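Local coordinates for MSHA biogenesis protein MshE (Vibrio cholerae, PDB 5HTL), which binds the bacterial second messenger cyclic di-GMP through its MshEN domain and probably takes part in biogenesis of the MSHA pilus, at residues I67-A72 / L93-S98; L102-S107 / N120-Y125. All blocks are in the same frame, centred on the assembly; numbering follows the deposited sequence.

Contact 1 of 2, residues I67-A72 / L93-S98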
loop_
_atom_site.group_PDB
_atom_site.type_symbol
_atom_site.label_atom_id
_atom_site.label_comp_id
_atom_site.label_asym_id
_atom_site.label_seq_id
_atom_site.Cartn_x
_atom_site.Cartn_y
_atom_site.Cartn_z
ATOM N N ILE A 67 1.642 -1.157 -12.087
ATOM C CA ILE A 67 0.715 -0.877 -13.181
ATOM C C ILE A 67 1.450 -0.702 -14.494
ATOM O O ILE A 67 2.630 -0.337 -14.521
ATOM C CB ILE A 67 -0.177 0.372 -12.919
ATOM C CG1 ILE A 67 0.660 1.643 -12.749
ATOM C CG2 ILE A 67 -1.074 0.117 -11.708
ATOM C CD1 ILE A 67 -0.151 2.916 -12.915
ATOM N N ASP A 68 0.741 -0.996 -15.577
ATOM C CA ASP A 68 1.211 -0.644 -16.906
ATOM C C ASP A 68 0.618 0.715 -17.234
ATOM O O ASP A 68 -0.503 0.814 -17.740
ATOM C CB ASP A 68 0.752 -1.683 -17.926
ATOM C CG ASP A 68 1.226 -1.374 -19.328
ATOM O OD1 ASP A 68 1.842 -0.304 -19.549
ATOM O OD2 ASP A 68 0.966 -2.206 -20.225
ATOM N N LEU A 69 1.375 1.765 -16.957
ATOM C CA LEU A 69 0.869 3.115 -17.098
ATOM C C LEU A 69 0.623 3.506 -18.570
ATOM O O LEU A 69 -0.123 4.437 -18.852
ATOM C CB LEU A 69 1.823 4.074 -16.389
ATOM C CG LEU A 69 1.417 5.532 -16.262
ATOM C CD1 LEU A 69 0.021 5.684 -15.655
ATOM C CD2 LEU A 69 2.462 6.263 -15.426
ATOM N N SER A 70 1.214 2.760 -19.499
ATOM C CA SER A 70 0.998 3.016 -20.924
ATOM C C SER A 70 -0.413 2.623 -21.359
ATOM O O SER A 70 -0.895 3.037 -22.416
ATOM C CB SER A 70 2.017 2.256 -21.770
ATOM O OG SER A 70 1.677 0.886 -21.882
ATOM N N ARG A 71 -1.084 1.826 -20.538
ATOM C CA ARG A 71 -2.404 1.326 -20.889
ATOM C C ARG A 71 -3.413 1.562 -19.793
ATOM O O ARG A 71 -4.605 1.339 -19.981
ATOM C CB ARG A 71 -2.338 -0.172 -21.180
ATOM C CG ARG A 71 -1.922 -0.488 -22.596
ATOM C CD ARG A 71 -1.930 -1.977 -22.844
ATOM N NE ARG A 71 -2.901 -2.369 -23.859
ATOM C CZ ARG A 71 -3.638 -3.471 -23.794
ATOM N NH1 ARG A 71 -3.520 -4.285 -22.752
ATOM N NH2 ARG A 71 -4.500 -3.757 -24.762
ATOM N N ALA A 72 -2.928 1.986 -18.634
ATOM C CA ALA A 72 -3.792 2.081 -17.468
ATOM C C ALA A 72 -4.821 3.199 -17.585
ATOM O O ALA A 72 -4.632 4.188 -18.295
ATOM C CB ALA A 72 -2.964 2.247 -16.197
ATOM N N LEU A 93 2.670 10.708 -10.359
ATOM C CA LEU A 93 1.547 11.120 -11.198
ATOM C C LEU A 93 0.237 10.758 -10.526
ATOM O O LEU A 93 0.013 9.600 -10.180
ATOM C CB LEU A 93 1.618 10.411 -12.553
ATOM C CG LEU A 93 0.539 10.743 -13.594
ATOM C CD1 LEU A 93 0.761 12.156 -14.092
ATOM C CD2 LEU A 93 0.565 9.776 -14.771
ATOM N N VAL A 94 -0.635 11.743 -10.347
ATOM C CA VAL A 94 -1.973 11.493 -9.830
ATOM C C VAL A 94 -2.840 10.923 -10.946
ATOM O O VAL A 94 -3.063 11.584 -11.966
ATOM C CB VAL A 94 -2.633 12.788 -9.329
ATOM C CG1 VAL A 94 -3.994 12.475 -8.719
ATOM C CG2 VAL A 94 -1.735 13.482 -8.323
ATOM N N ILE A 95 -3.279 9.677 -10.779
ATOM C CA ILE A 95 -4.041 8.990 -11.825
ATOM C C ILE A 95 -5.493 8.737 -11.449
ATOM O O ILE A 95 -6.285 8.303 -12.279
ATOM C CB ILE A 95 -3.376 7.653 -12.255
ATOM C CG1 ILE A 95 -3.346 6.653 -11.098
ATOM C CG2 ILE A 95 -1.969 7.905 -12.810
ATOM C CD1 ILE A 95 -2.879 5.232 -11.500
ATOM N N GLY A 96 -5.840 9.012 -10.202
ATOM C CA GLY A 96 -7.214 8.852 -9.771
ATOM C C GLY A 96 -7.537 9.785 -8.632
ATOM O O GLY A 96 -6.674 10.071 -7.798
ATOM N N ARG A 97 -8.775 10.272 -8.606
ATOM C CA ARG A 97 -9.276 10.990 -7.449
ATOM C C ARG A 97 -10.697 10.550 -7.149
ATOM O O ARG A 97 -11.526 10.464 -8.050
ATOM C CB ARG A 97 -9.263 12.497 -7.676
ATOM C CG ARG A 97 -9.489 13.274 -6.390
ATOM C CD ARG A 97 -10.597 14.282 -6.493
ATOM N NE ARG A 97 -10.559 15.024 -7.747
ATOM C CZ ARG A 97 -11.250 16.134 -7.972
ATOM N NH1 ARG A 97 -12.018 16.639 -7.017
ATOM N NH2 ARG A 97 -11.161 16.745 -9.145
ATOM N N SER A 98 -10.973 10.276 -5.884
ATOM C CA SER A 98 -12.323 9.935 -5.465
ATOM C C SER A 98 -12.499 10.394 -4.030
ATOM O O SER A 98 -11.829 9.884 -3.137
ATOM C CB SER A 98 -12.518 8.425 -5.551
ATOM O OG SER A 98 -13.893 8.090 -5.470
#

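Contact 2 of 2, residues L102-S107 / N120-Y125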
loop_
_atom_site.group_PDB
_atom_site.type_symbol
_atom_site.label_atom_id
_atom_site.label_comp_id
_atom_site.label_asym_id
_atom_site.label_seq_id
_atom_site.Cartn_x
_atom_site.Cartn_y
_atom_site.Cartn_z
ATOM N N LEU A 102 -6.492 10.060 -3.375
ATOM C CA LEU A 102 -5.812 10.098 -4.661
ATOM C C LEU A 102 -5.089 8.778 -4.861
ATOM O O LEU A 102 -4.492 8.241 -3.930
ATOM C CB LEU A 102 -4.770 11.218 -4.698
ATOM C CG LEU A 102 -5.250 12.640 -4.429
ATOM C CD1 LEU A 102 -4.087 13.624 -4.529
ATOM C CD2 LEU A 102 -6.300 13.006 -5.430
ATOM N N ARG A 103 -5.142 8.266 -6.081
ATOM C CA ARG A 103 -4.273 7.177 -6.463
ATOM C C ARG A 103 -3.080 7.807 -7.163
ATOM O O ARG A 103 -3.243 8.557 -8.113
ATOM C CB ARG A 103 -4.993 6.209 -7.395
ATOM C CG ARG A 103 -4.117 5.048 -7.874
ATOM C CD ARG A 103 -4.929 3.933 -8.515
ATOM N NE ARG A 103 -5.777 3.305 -7.514
ATOM C CZ ARG A 103 -7.092 3.485 -7.432
ATOM N NH1 ARG A 103 -7.721 4.230 -8.332
ATOM N NH2 ARG A 103 -7.777 2.888 -6.466
ATOM N N ILE A 104 -1.888 7.457 -6.696
ATOM C CA ILE A 104 -0.670 8.078 -7.198
ATOM C C ILE A 104 0.319 7.016 -7.656
ATOM O O ILE A 104 0.719 6.144 -6.882
ATOM C CB ILE A 104 -0.008 8.964 -6.117
ATOM C CG1 ILE A 104 -0.986 10.055 -5.651
ATOM C CG2 ILE A 104 1.292 9.586 -6.644
ATOM C CD1 ILE A 104 -0.388 11.054 -4.676
ATOM N N ALA A 105 0.708 7.107 -8.925
ATOM C CA ALA A 105 1.755 6.241 -9.471
ATOM C C ALA A 105 3.112 6.876 -9.225
ATOM O O ALA A 105 3.301 8.053 -9.513
ATOM C CB ALA A 105 1.532 6.008 -10.962
HETATM N N MSE A 106 4.048 6.127 -8.659
HETATM C CA MSE A 106 5.405 6.632 -8.449
HETATM C C MSE A 106 6.422 5.665 -8.995
HETATM O O MSE A 106 6.197 4.458 -9.003
HETATM C CB MSE A 106 5.686 6.813 -6.963
HETATM C CG MSE A 106 4.850 7.863 -6.303
HETATM SE SE MSE A 106 5.398 8.038 -4.463
HETATM C CE MSE A 106 7.121 8.881 -4.712
ATOM N N SER A 107 7.560 6.187 -9.430
ATOM C CA SER A 107 8.655 5.336 -9.872
ATOM C C SER A 107 9.361 4.756 -8.651
ATOM O O SER A 107 9.893 3.648 -8.696
ATOM C CB SER A 107 9.652 6.139 -10.699
ATOM O OG SER A 107 10.475 6.902 -9.856
ATOM N N ASN A 120 3.126 17.154 1.731
ATOM C CA ASN A 120 2.986 18.575 2.002
ATOM C C ASN A 120 2.425 19.328 0.799
ATOM O O ASN A 120 1.840 20.402 0.949
ATOM C CB ASN A 120 4.319 19.164 2.464
ATOM C CG ASN A 120 4.782 18.585 3.784
ATOM O OD1 ASN A 120 4.006 17.949 4.506
ATOM N ND2 ASN A 120 6.051 18.789 4.105
ATOM N N GLN A 121 2.584 18.748 -0.387
ATOM C CA GLN A 121 2.152 19.366 -1.637
ATOM C C GLN A 121 0.680 19.088 -1.956
ATOM O O GLN A 121 0.022 19.886 -2.620
ATOM C CB GLN A 121 3.033 18.880 -2.790
ATOM C CG GLN A 121 2.721 19.502 -4.146
ATOM C CD GLN A 121 2.961 21.005 -4.192
ATOM O OE1 GLN A 121 3.914 21.513 -3.602
ATOM N NE2 GLN A 121 2.090 21.720 -4.895
ATOM N N LEU A 122 0.166 17.960 -1.477
ATOM C CA LEU A 122 -1.235 17.599 -1.701
ATOM C C LEU A 122 -1.935 17.396 -0.366
ATOM O O LEU A 122 -2.475 16.322 -0.109
ATOM C CB LEU A 122 -1.323 16.308 -2.524
ATOM C CG LEU A 122 -0.842 16.380 -3.970
ATOM C CD1 LEU A 122 -0.555 14.975 -4.512
ATOM C CD2 LEU A 122 -1.851 17.089 -4.845
ATOM N N PRO A 123 -1.932 18.427 0.501
ATOM C CA PRO A 123 -2.503 18.222 1.834
ATOM C C PRO A 123 -4.022 18.003 1.770
ATOM O O PRO A 123 -4.664 18.371 0.784
ATOM C CB PRO A 123 -2.170 19.539 2.556
ATOM C CG PRO A 123 -2.111 20.539 1.484
ATOM C CD PRO A 123 -1.519 19.827 0.300
ATOM N N ASP A 124 -4.582 17.392 2.806
ATOM C CA ASP A 124 -6.006 17.015 2.821
ATOM C C ASP A 124 -6.463 16.110 1.669
ATOM O O ASP A 124 -7.658 16.009 1.390
ATOM C CB ASP A 124 -6.922 18.234 2.876
ATOM C CG ASP A 124 -6.289 19.408 3.569
ATOM O OD1 ASP A 124 -5.540 19.206 4.550
ATOM O OD2 ASP A 124 -6.539 20.544 3.115
ATOM N N TYR A 125 -5.517 15.488 0.983
ATOM C CA TYR A 125 -5.816 14.289 0.224
ATOM C C TYR A 125 -4.984 13.196 0.858
ATOM O O TYR A 125 -3.842 13.445 1.250
ATOM C CB TYR A 125 -5.418 14.439 -1.241
ATOM C CG TYR A 125 -6.388 15.217 -2.098
ATOM C CD1 TYR A 125 -7.616 14.672 -2.462
ATOM C CD2 TYR A 125 -6.061 16.478 -2.580
ATOM C CE1 TYR A 125 -8.502 15.379 -3.265
ATOM C CE2 TYR A 125 -6.941 17.191 -3.383
ATOM C CZ TYR A 125 -8.158 16.637 -3.721
ATOM O OH TYR A 125 -9.027 17.351 -4.520
#

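Contact 1 of 2, residues I67-A72 / L93-S98
L69 lays its two methyls over the side chains of L93 and I95, with CD2 of L69 4.0 Å from CD2 of L93 and CD1 of L69 4.1 Å from CG2 of I95. The fork of L69 thus straddles two residues of strand 92-98, one methyl for each, and it is turned that way by a CG anti to the backbone N (chi1 -173°). I67 meets the same strand differently: its CD1 comes tip to tip against CD1 of I95 at 3.8 Å. Both isoleucines hold CG1 between their backbone N and carbonyl carbon, and chi2 is extended in each (162° in I67, 172° in I95), which carries each CD1 out to the end of its chain. I95 therefore serves two partners with separate branches, CD1 for I67 and CG2 for L69.

D68, between them, does not touch the strand and bonds within the loop instead. Its OD1 takes the hydroxyl of S70, with OG to OD1 2.6 Å on the syn side of the carboxylate, and a weak bond from the S70 amide. Q136 of helix 134-144 grips the loop at two adjacent residues, NE2 bonding to D68 OD1 and OE1 to the backbone N of L69. N34 of the second subunit packs against D68 and R71.

Both segments belong to the MshEN domain, and the I67 side chain is about 8 Å from a bound cyclic di-GMP, so this is packing beside the ligand rather than contact with it. Since all three cross-contacts are between methyl carbons near van der Waals separation, and the four touching residues are buried, the loop meets strand 92-98 through apolar side chains, while the backbone of I67 is hydrogen-bonded to I131 on strand 126-131 and polar bonds centred on D68 lie on the loop itself.

Contact 2 of 2, residues L102-S107 / N120-Y125
L102, at the start of the segment, packs against both L122 and Y125. Its CD2 lies over one face of the Y125 ring, 4.0 Å from the centroid and 24° off the ring normal, the geometry of a CH-pi contact offset toward the rim. The other methyl, CD1, sits 3.6 Å from CB of Y125 and 3.8 Å from CD1 of L122, filling the corner between tyrosine and leucine. CG of L102 is anti to the carbonyl carbon (chi1 -57°), and chi2 of -179° rotates the fork so that CD2 lies over the ring and CD1 at CB and CG of Y125.

R103 takes no part in the contact; its NH2 forms a salt bridge with E128. Two residues along from L102, I104 again faces the 120-125 segment, its CD1 meeting CD1 of L122 tip to tip at 3.9 Å. That single L122 methyl therefore bridges L102 and I104.

L122 has just left helical phi/psi and begins a type II beta turn to Y125, closed by a weak Y125 N to L122 O bond of 3.3 Å. The turn delivers the chain from helix 112-121 to strand 126-131, whose backbone is hydrogen-bonded to L102 and I104. The contact packs the connection of a beta-alpha-beta unit onto its first strand, with F127 and L118 beside I104 and R97 of strand 92-98 touching both L102 and Y125.

In the fold
From the N terminus, the loop 67-72 after helix 51-62 comes first; contact 1 closes when the chain, having passed through helix 84-90, enters strand 92-98. Contact 2 opens only afterwards, on strand 101-106, and closes beyond helix 112-121, so the two loops run in series and neither nests nor crosses. The paired antiparallel strands join them: L93 N lies 2.9 Å from A105 O and I95 N 2.9 Å from R103 O, both probable hydrogen bonds, and I95 and G96 both face R103 in a classic beta bulge. Both contacts also touch the second subunit. Through this sheet, contact 1 fastens the loop near the cyclic di-GMP site, and contact 2 the helix-to-strand turn, with centres 12 Å apart.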